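Local coordinates for alkylhydroperoxidase AhpD core: uncharacterized peroxidase-related protein (Ralstonia eutropha, PDB 2PRR) that is uncharacterized but, as an AhpD-like member of the carboxymuconolactone decarboxylase family, probably acts as a peroxidase that reduces hydroperoxides, at residues 26-31 / 36-41; 43-48 / 54-59; 87-92 / 185-190. One frame throughout, in Å; residues are numbered along the deposited sequence.

Contact 1 of 3, residues 26-31 / 36-41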
loop_
_atom_site.group_PDB
_atom_site.type_symbol
_atom_site.label_atom_id
_atom_site.label_comp_id
_atom_site.label_asym_id
_atom_site.label_seq_id
_atom_site.Cartn_x
_atom_site.Cartn_y
_atom_site.Cartn_z
ATOM N N GLN D 26 12.138 -42.865 3.453
ATOM C CA GLN D 26 12.627 -43.028 4.835
ATOM C C GLN D 26 12.401 -41.761 5.683
ATOM O O GLN D 26 12.105 -41.851 6.876
ATOM C CB GLN D 26 14.115 -43.469 4.844
ATOM C CG GLN D 26 14.741 -43.687 6.241
ATOM N N ARG D 27 12.538 -40.585 5.077
ATOM C CA ARG D 27 12.297 -39.337 5.799
ATOM C C ARG D 27 10.809 -39.238 6.146
ATOM O O ARG D 27 10.452 -38.844 7.261
ATOM C CB ARG D 27 12.736 -38.133 4.980
ATOM C CG ARG D 27 12.468 -36.803 5.669
ATOM C CD ARG D 27 12.707 -35.660 4.725
ATOM N NE ARG D 27 14.114 -35.324 4.589
ATOM C CZ ARG D 27 14.776 -34.516 5.412
ATOM N NH1 ARG D 27 14.189 -33.981 6.485
ATOM N NH2 ARG D 27 16.051 -34.251 5.160
ATOM N N ILE D 28 9.954 -39.601 5.189
ATOM C CA ILE D 28 8.501 -39.619 5.393
ATOM C C ILE D 28 8.108 -40.633 6.478
ATOM O O ILE D 28 7.254 -40.354 7.323
ATOM C CB ILE D 28 7.746 -39.928 4.079
ATOM C CG1 ILE D 28 7.945 -38.786 3.074
ATOM C CG2 ILE D 28 6.255 -40.144 4.336
ATOM C CD1 ILE D 28 7.365 -39.074 1.699
ATOM N N LEU D 29 8.713 -41.813 6.464
ATOM C CA LEU D 29 8.395 -42.816 7.490
ATOM C C LEU D 29 8.861 -42.409 8.888
ATOM O O LEU D 29 8.181 -42.690 9.881
ATOM C CB LEU D 29 8.968 -44.166 7.084
ATOM C CG LEU D 29 8.116 -44.848 6.015
ATOM C CD1 LEU D 29 8.915 -45.908 5.292
ATOM C CD2 LEU D 29 6.836 -45.451 6.627
ATOM N N GLU D 30 10.015 -41.746 8.951
ATOM C CA GLU D 30 10.589 -41.274 10.216
ATOM C C GLU D 30 9.672 -40.224 10.867
ATOM O O GLU D 30 9.482 -40.234 12.089
ATOM C CB GLU D 30 12.008 -40.720 9.987
ATOM C CG GLU D 30 12.798 -40.374 11.267
ATOM N N VAL D 31 9.108 -39.330 10.040
ATOM C CA VAL D 31 8.154 -38.308 10.519
ATOM C C VAL D 31 6.811 -38.930 10.848
ATOM O O VAL D 31 6.144 -38.476 11.771
ATOM C CB VAL D 31 7.933 -37.096 9.531
ATOM C CG1 VAL D 31 7.332 -37.515 8.202
ATOM C CG2 VAL D 31 7.031 -36.035 10.168
ATOM N N GLY D 36 2.417 -39.801 13.848
ATOM C CA GLY D 36 1.172 -40.551 13.687
ATOM C C GLY D 36 0.515 -40.234 12.354
ATOM O O GLY D 36 -0.522 -40.810 11.997
ATOM N N PHE D 37 1.115 -39.323 11.600
ATOM C CA PHE D 37 0.566 -38.928 10.326
ATOM C C PHE D 37 1.673 -38.221 9.592
ATOM O O PHE D 37 2.639 -37.761 10.199
ATOM C CB PHE D 37 -0.656 -37.994 10.507
ATOM C CG PHE D 37 -0.312 -36.612 11.012
ATOM C CD1 PHE D 37 -0.042 -36.396 12.355
ATOM C CD2 PHE D 37 -0.277 -35.526 10.149
ATOM C CE1 PHE D 37 0.273 -35.130 12.826
ATOM C CE2 PHE D 37 0.033 -34.264 10.618
ATOM C CZ PHE D 37 0.308 -34.067 11.959
ATOM N N VAL D 38 1.528 -38.126 8.281
ATOM C CA VAL D 38 2.523 -37.462 7.481
ATOM C C VAL D 38 2.027 -36.076 7.136
ATOM O O VAL D 38 1.046 -35.944 6.398
ATOM C CB VAL D 38 2.837 -38.218 6.173
ATOM C CG1 VAL D 38 3.879 -37.415 5.339
ATOM C CG2 VAL D 38 3.363 -39.639 6.484
ATOM N N PRO D 39 2.678 -35.044 7.694
ATOM C CA PRO D 39 2.342 -33.682 7.311
ATOM C C PRO D 39 2.337 -33.589 5.804
ATOM O O PRO D 39 3.191 -34.157 5.139
ATOM C CB PRO D 39 3.477 -32.870 7.897
ATOM C CG PRO D 39 3.856 -33.644 9.114
ATOM C CD PRO D 39 3.708 -35.072 8.741
ATOM N N ASN D 40 1.379 -32.860 5.259
ATOM C CA ASN D 40 1.209 -32.815 3.812
ATOM C C ASN D 40 2.330 -32.163 3.023
ATOM O O ASN D 40 2.455 -32.410 1.832
ATOM C CB ASN D 40 -0.177 -32.245 3.464
ATOM C CG ASN D 40 -1.312 -33.174 3.910
ATOM O OD1 ASN D 40 -1.124 -34.407 4.049
ATOM N ND2 ASN D 40 -2.485 -32.593 4.164
ATOM N N VAL D 41 3.181 -31.386 3.675
ATOM C CA VAL D 41 4.292 -30.722 2.976
ATOM C C VAL D 41 5.230 -31.799 2.375
ATOM O O VAL D 41 5.755 -31.614 1.276
ATOM C CB VAL D 41 5.088 -29.748 3.931
ATOM C CG1 VAL D 41 5.779 -30.523 5.082
ATOM C CG2 VAL D 41 6.121 -28.876 3.163
#
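I28 overlaps V38 through a single methyl: its CG2 lies 3.6 Å from V38 CG2 and 3.8 Å from V38 CG1, so it rests on both tips of the valine fork. The two side chains cross at about a right angle. This CG2 stands anti to the I28 backbone N, while CG1 (chi1 -66°) lies beside the backbone N, anti to the carbonyl carbon. V38 CG2 comes close to backbone as well, 4.0 Å from I28 O.

One turn further along, V31 and P39 reach toward each other, the CG2 methyl of the valine meeting the proline ring at its CD corner, beside the proline nitrogen. V31 CG2 ends 3.7 Å from P39 CD and 4.1 Å from P39 CG. At chi1 63°, V31 puts CG1 in the crowded position between its own N and carbonyl carbon, which turns CG2 outward to the proline; CG1 touches V38 CG1 only loosely, at 4.5 Å.

The arrangement is a helix-loop-helix corner in an all-helical fold. Just after helix 22-35, G36 leaves helical geometry with a positive phi of 92° and turns the chain out, and the extended residues 37-39 run back past the last turns before leading into helix 40-45. Apolar packing alone joins the two segments. The linker's polar backbone is served from elsewhere: N184 donates through ND2 to V38 O and accepts the N40 N-H on OD1, holding both ends of the V38-N40 stretch with one amide. F42 of the following helix covers both I28 and V31, while F37, whose CB points away from helix 22-35, sets its ring edge-to-face with F187.

Contact 2 of 3, residues 43-48 / 54-59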
loop_
_atom_site.group_PDB
_atom_site.type_symbol
_atom_site.label_atom_id
_atom_site.label_comp_id
_atom_site.label_asym_id
_atom_site.label_seq_id
_atom_site.Cartn_x
_atom_site.Cartn_y
_atom_site.Cartn_z
ATOM N N LEU D 43 4.451 -34.974 1.378
ATOM C CA LEU D 43 3.817 -35.684 0.296
ATOM C C LEU D 43 3.621 -34.818 -0.926
ATOM O O LEU D 43 3.750 -35.302 -2.045
ATOM C CB LEU D 43 2.473 -36.217 0.772
ATOM C CG LEU D 43 2.585 -37.232 1.920
ATOM C CD1 LEU D 43 1.251 -37.339 2.648
ATOM C CD2 LEU D 43 3.085 -38.589 1.400
ATOM N N THR D 44 3.308 -33.544 -0.723
ATOM C CA THR D 44 3.076 -32.641 -1.857
ATOM C C THR D 44 4.364 -32.274 -2.570
ATOM O O THR D 44 4.407 -32.241 -3.809
ATOM C CB THR D 44 2.298 -31.354 -1.430
ATOM O OG1 THR D 44 2.995 -30.681 -0.372
ATOM C CG2 THR D 44 0.910 -31.721 -0.958
ATOM N N LEU D 45 5.416 -31.997 -1.798
ATOM C CA LEU D 45 6.728 -31.672 -2.389
ATOM C C LEU D 45 7.421 -32.900 -2.987
ATOM O O LEU D 45 8.282 -32.754 -3.847
ATOM C CB LEU D 45 7.650 -30.957 -1.394
ATOM C CG LEU D 45 7.218 -29.554 -0.933
ATOM C CD1 LEU D 45 8.245 -29.044 0.036
ATOM C CD2 LEU D 45 6.995 -28.493 -2.082
ATOM N N ALA D 46 7.018 -34.106 -2.569
ATOM C CA ALA D 46 7.576 -35.357 -3.123
ATOM C C ALA D 46 7.295 -35.518 -4.642
ATOM O O ALA D 46 7.842 -36.422 -5.268
ATOM C CB ALA D 46 7.065 -36.568 -2.335
ATOM N N HIS D 47 6.413 -34.670 -5.197
ATOM C CA HIS D 47 6.151 -34.564 -6.639
ATOM C C HIS D 47 7.421 -34.123 -7.394
ATOM O O HIS D 47 7.603 -34.468 -8.552
ATOM C CB HIS D 47 5.007 -33.546 -6.879
ATOM C CG HIS D 47 4.731 -33.242 -8.323
ATOM N ND1 HIS D 47 4.148 -34.149 -9.183
ATOM C CD2 HIS D 47 4.922 -32.110 -9.044
ATOM C CE1 HIS D 47 4.023 -33.602 -10.381
ATOM N NE2 HIS D 47 4.478 -32.361 -10.323
ATOM N N ARG D 48 8.275 -33.329 -6.749
ATOM C CA ARG D 48 9.552 -32.915 -7.323
ATOM C C ARG D 48 10.672 -33.306 -6.344
ATOM O O ARG D 48 11.159 -32.436 -5.622
ATOM C CB ARG D 48 9.572 -31.409 -7.556
ATOM C CG ARG D 48 8.531 -30.894 -8.557
ATOM C CD ARG D 48 8.722 -31.461 -9.947
ATOM N NE ARG D 48 7.980 -30.696 -10.935
ATOM C CZ ARG D 48 8.413 -29.550 -11.470
ATOM N NH1 ARG D 48 9.569 -29.032 -11.087
ATOM N NH2 ARG D 48 7.690 -28.909 -12.395
ATOM N N ALA D 54 16.297 -30.774 -1.273
ATOM C CA ALA D 54 16.916 -29.483 -1.011
ATOM C C ALA D 54 16.120 -28.651 0.010
ATOM O O ALA D 54 16.694 -27.867 0.779
ATOM C CB ALA D 54 17.096 -28.720 -2.325
ATOM N N PHE D 55 14.802 -28.806 0.003
ATOM C CA PHE D 55 13.921 -28.095 0.929
ATOM C C PHE D 55 14.177 -28.588 2.343
ATOM O O PHE D 55 14.488 -27.805 3.243
ATOM C CB PHE D 55 12.448 -28.353 0.537
ATOM C CG PHE D 55 11.423 -27.589 1.355
ATOM C CD1 PHE D 55 10.918 -28.110 2.532
ATOM C CD2 PHE D 55 10.939 -26.361 0.913
ATOM C CE1 PHE D 55 9.986 -27.423 3.264
ATOM C CE2 PHE D 55 10.002 -25.674 1.632
ATOM C CZ PHE D 55 9.519 -26.197 2.806
ATOM N N PHE D 56 14.047 -29.889 2.544
ATOM C CA PHE D 56 14.201 -30.414 3.891
ATOM C C PHE D 56 15.592 -30.275 4.448
ATOM O O PHE D 56 15.762 -30.048 5.627
ATOM C CB PHE D 56 13.611 -31.810 4.014
ATOM C CG PHE D 56 12.125 -31.799 3.941
ATOM C CD1 PHE D 56 11.380 -31.377 5.030
ATOM C CD2 PHE D 56 11.466 -32.120 2.774
ATOM C CE1 PHE D 56 10.023 -31.307 4.948
ATOM C CE2 PHE D 56 10.103 -32.059 2.699
ATOM C CZ PHE D 56 9.383 -31.655 3.785
ATOM N N ALA D 57 16.591 -30.341 3.597
ATOM C CA ALA D 57 17.946 -30.107 4.050
ATOM C C ALA D 57 18.118 -28.670 4.516
ATOM O O ALA D 57 18.808 -28.410 5.501
ATOM C CB ALA D 57 18.926 -30.431 2.951
ATOM N N TYR D 58 17.496 -27.720 3.809
ATOM C CA TYR D 58 17.592 -26.327 4.207
ATOM C C TYR D 58 16.792 -26.167 5.480
ATOM O O TYR D 58 17.237 -25.511 6.412
ATOM C CB TYR D 58 17.038 -25.381 3.128
ATOM C CG TYR D 58 17.776 -24.063 3.038
ATOM C CD1 TYR D 58 18.153 -23.366 4.177
ATOM C CD2 TYR D 58 18.074 -23.499 1.809
ATOM C CE1 TYR D 58 18.841 -22.166 4.088
ATOM C CE2 TYR D 58 18.771 -22.269 1.716
ATOM C CZ TYR D 58 19.130 -21.606 2.857
ATOM O OH TYR D 58 19.802 -20.387 2.796
ATOM N N HIS D 59 15.599 -26.752 5.523
ATOM C CA HIS D 59 14.773 -26.675 6.713
ATOM C C HIS D 59 15.523 -27.171 7.974
ATOM O O HIS D 59 15.535 -26.517 9.029
ATOM C CB HIS D 59 13.480 -27.479 6.528
ATOM C CG HIS D 59 12.660 -27.574 7.779
ATOM N ND1 HIS D 59 12.769 -28.626 8.665
ATOM C CD2 HIS D 59 11.773 -26.711 8.328
ATOM C CE1 HIS D 59 11.963 -28.419 9.689
ATOM N NE2 HIS D 59 11.344 -27.266 9.506
#
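L45 drives one methyl straight at the face of the F55 ring. Its CD1 sits 3.7 Å from the centroid of that ring and only 10° off the ring normal, a CH-pi contact over the middle of the face. All six ring carbons of F55 are consequently at similar range from L45 CD1, between 3.7 Å at CG and 4.2 Å at CZ. The side chains cross at about a right angle: L45 is extended beyond its CB, with chi2 at 180°, and reaches over the ring. F55 holds CG anti to its backbone N (chi1 -176°), which swings the ring off helix 49-63 into the path of the leucine.

F56 takes a lesser part, its CE2 lying 4.4 Å from L45 CD1 in an oblique approach. The two phenylalanines lean on each other too: F55 CD1 is poised 3.8 Å above the centre of one face of the F56 ring.

This is the inside of a tight helix-helix corner. The chain leaves helix 40-45 through a type I beta turn from L45 to R48, with R48 N bonded to L45 O at 3.0 Å, and R48 then occupies the N-cap position of helix 49-63. The turn folds L45 back on about the second turn of the helix it introduces. All three contacting side chains are buried. F168 of helix 156-179 meets the F55 ring, F42 stacks on F56, and Y58 of the second subunit packs against F55, placing the cluster next to a subunit interface.

Contact 3 of 3, residues 87-92 / 185-190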
loop_
_atom_site.group_PDB
_atom_site.type_symbol
_atom_site.label_atom_id
_atom_site.label_comp_id
_atom_site.label_asym_id
_atom_site.label_seq_id
_atom_site.Cartn_x
_atom_site.Cartn_y
_atom_site.Cartn_z
ATOM N N CYS D 87 -0.338 -17.509 4.496
ATOM C CA CYS D 87 -0.121 -18.887 4.139
ATOM C C CYS D 87 -0.890 -19.761 5.106
ATOM O O CYS D 87 -0.511 -19.925 6.281
ATOM C CB CYS D 87 1.350 -19.260 4.180
ATOM S SG CYS D 87 1.647 -21.016 3.770
ATOM N N LEU D 88 -1.954 -20.358 4.588
ATOM C CA LEU D 88 -2.801 -21.215 5.368
ATOM C C LEU D 88 -2.069 -22.463 5.900
ATOM O O LEU D 88 -2.144 -22.738 7.092
ATOM C CB LEU D 88 -4.030 -21.546 4.533
ATOM C CG LEU D 88 -5.072 -22.548 5.026
ATOM C CD1 LEU D 88 -5.531 -22.305 6.476
ATOM C CD2 LEU D 88 -6.246 -22.481 4.045
ATOM N N TYR D 89 -1.359 -23.211 5.049
ATOM C CA TYR D 89 -0.642 -24.437 5.542
ATOM C C TYR D 89 0.310 -24.095 6.680
ATOM O O TYR D 89 0.242 -24.680 7.753
ATOM C CB TYR D 89 0.136 -25.219 4.437
ATOM C CG TYR D 89 0.923 -26.445 5.011
ATOM C CD1 TYR D 89 2.195 -26.303 5.562
ATOM C CD2 TYR D 89 0.367 -27.704 5.018
ATOM C CE1 TYR D 89 2.903 -27.416 6.135
ATOM C CE2 TYR D 89 1.085 -28.842 5.577
ATOM C CZ TYR D 89 2.337 -28.657 6.127
ATOM O OH TYR D 89 3.038 -29.740 6.663
ATOM N N CYS D 90 1.184 -23.124 6.449
ATOM C CA CYS D 90 2.224 -22.780 7.413
ATOM C C CYS D 90 1.766 -22.201 8.731
ATOM O O CYS D 90 2.300 -22.540 9.792
ATOM C CB CYS D 90 3.242 -21.838 6.762
ATOM S SG CYS D 90 4.144 -22.659 5.446
ATOM N N VAL D 91 0.831 -21.270 8.661
ATOM C CA VAL D 91 0.278 -20.686 9.856
ATOM C C VAL D 91 -0.315 -21.775 10.760
ATOM O O VAL D 91 -0.088 -21.788 11.970
ATOM C CB VAL D 91 -0.846 -19.704 9.477
ATOM C CG1 VAL D 91 -1.707 -19.415 10.643
ATOM C CG2 VAL D 91 -0.286 -18.415 8.915
ATOM N N VAL D 92 -1.107 -22.653 10.149
ATOM C CA VAL D 92 -1.801 -23.706 10.854
ATOM C C VAL D 92 -0.845 -24.802 11.360
ATOM O O VAL D 92 -0.922 -25.194 12.502
ATOM C CB VAL D 92 -2.950 -24.296 9.977
ATOM C CG1 VAL D 92 -3.560 -25.543 10.619
ATOM C CG2 VAL D 92 -4.051 -23.209 9.741
ATOM N N ASP D 185 -5.593 -32.166 9.345
ATOM C CA ASP D 185 -6.622 -31.956 10.357
ATOM C C ASP D 185 -6.055 -31.941 11.758
ATOM O O ASP D 185 -6.535 -31.222 12.619
ATOM C CB ASP D 185 -7.686 -33.073 10.282
ATOM C CG ASP D 185 -8.608 -32.963 9.064
ATOM O OD1 ASP D 185 -8.451 -32.043 8.226
ATOM O OD2 ASP D 185 -9.506 -33.828 8.957
ATOM N N GLU D 186 -5.034 -32.747 11.975
ATOM C CA GLU D 186 -4.436 -32.903 13.282
ATOM C C GLU D 186 -3.796 -31.623 13.802
ATOM O O GLU D 186 -3.788 -31.388 15.010
ATOM C CB GLU D 186 -3.375 -34.002 13.275
ATOM C CG GLU D 186 -3.877 -35.412 12.971
ATOM C CD GLU D 186 -4.105 -35.674 11.499
ATOM O OE1 GLU D 186 -4.129 -34.716 10.684
ATOM O OE2 GLU D 186 -4.272 -36.851 11.157
ATOM N N PHE D 187 -3.245 -30.807 12.912
ATOM C CA PHE D 187 -2.610 -29.560 13.341
ATOM C C PHE D 187 -3.562 -28.563 14.001
ATOM O O PHE D 187 -3.161 -27.884 14.949
ATOM C CB PHE D 187 -1.919 -28.847 12.169
ATOM C CG PHE D 187 -0.702 -29.558 11.643
ATOM C CD1 PHE D 187 0.340 -29.911 12.499
ATOM C CD2 PHE D 187 -0.555 -29.785 10.283
ATOM C CE1 PHE D 187 1.464 -30.527 12.024
ATOM C CE2 PHE D 187 0.573 -30.408 9.798
ATOM C CZ PHE D 187 1.587 -30.793 10.679
ATOM N N PHE D 188 -4.799 -28.474 13.490
ATOM C CA PHE D 188 -5.804 -27.499 13.960
ATOM C C PHE D 188 -6.105 -27.629 15.456
ATOM O O PHE D 188 -6.277 -26.639 16.142
ATOM C CB PHE D 188 -7.111 -27.616 13.160
ATOM C CG PHE D 188 -7.058 -27.072 11.728
ATOM C CD1 PHE D 188 -6.547 -27.820 10.702
ATOM C CD2 PHE D 188 -7.642 -25.852 11.410
ATOM C CE1 PHE D 188 -6.546 -27.353 9.384
ATOM C CE2 PHE D 188 -7.651 -25.358 10.087
ATOM C CZ PHE D 188 -7.109 -26.094 9.079
ATOM N N LEU D 189 -6.121 -28.853 15.962
ATOM C CA LEU D 189 -6.440 -29.126 17.367
ATOM C C LEU D 189 -5.225 -29.382 18.289
ATOM O O LEU D 189 -5.319 -29.238 19.505
ATOM C CB LEU D 189 -7.397 -30.329 17.398
ATOM C CG LEU D 189 -8.019 -30.792 18.711
ATOM C CD1 LEU D 189 -8.605 -29.651 19.560
ATOM C CD2 LEU D 189 -9.099 -31.816 18.369
HETATM N N MSE D 190 -4.104 -29.762 17.697
HETATM C CA MSE D 190 -2.868 -30.082 18.413
HETATM C C MSE D 190 -2.266 -28.926 19.213
HETATM O O MSE D 190 -2.054 -27.841 18.676
HETATM C CB MSE D 190 -1.861 -30.563 17.379
HETATM C CG MSE D 190 -0.487 -30.908 17.860
HETATM SE SE MSE D 190 0.542 -31.429 16.311
HETATM C CE MSE D 190 -0.501 -32.930 15.696
#
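V92 places its CG1 methyl over the centre of one face of the F188 ring, 3.7 Å from the centroid, in a CH-pi contact. With chi1 at 172°, CG1 stands anti to the V92 backbone N and projects across to helix 185-189, CB already pointing that way. F188 has its CG anti to the carbonyl carbon, beside the backbone N (chi1 -73°), a setting that bends the ring back over the valine. The same methyl also touches F187 CB at 4.0 Å, and V92 O lies 3.8 Å from F187 CB, so V92 fills the angle between two successive phenylalanines.

F187 has much the same first torsion as F188, but starting one residue earlier on the helix its ring goes to another side, to Y89. There F187 CE2 comes within 4.0 Å of Y89 OH, the two side chains crossing obliquely. Y89 reaches this point with its CG anti to the backbone N, carrying the phenol outward toward helix 40-45, where its OH takes a weak hydrogen bond from V41 N.

Y89 lies within C87-L88-Y89-C90, a CXXC sequence like the redox pair of AhpD. C87 SG caps the helix by accepting from C90 N at 3.4 Å; the sulfurs C87 SG and C90 SG are also 3.4 Å apart, too far for a disulfide.

Helix 88-102 and the short, weakly bonded helix 185-189 are inclined at 44°, their local axes 10.2 Å apart. Behind the contact, C87 and C90 pack on helix 156-179 and V91 on helix 71-84; F187 leans further on A93 and A96, and the third subunit touches V91 and F188.

From the N terminus, contact 1 closes the short turn that joins helix 22-35 to helix 40-45, and contact 2 follows in series, closing the next corner between helix 40-45 and helix 49-63. Neither encloses the other; they share helix 40-45 and touch where V38 meets L43 and V41 meets F55 and F56. Contact 3 comes later and is of another order, closing a mostly helical loop of 92 residues between helix 88-102 and the C-terminal helix 185-189. It reaches contact 1 through Y89 on P39 and through F37, which touches M190 as well as F187, but stays about 7 Å from contact 2 at the nearest atoms. No two of the loops cross.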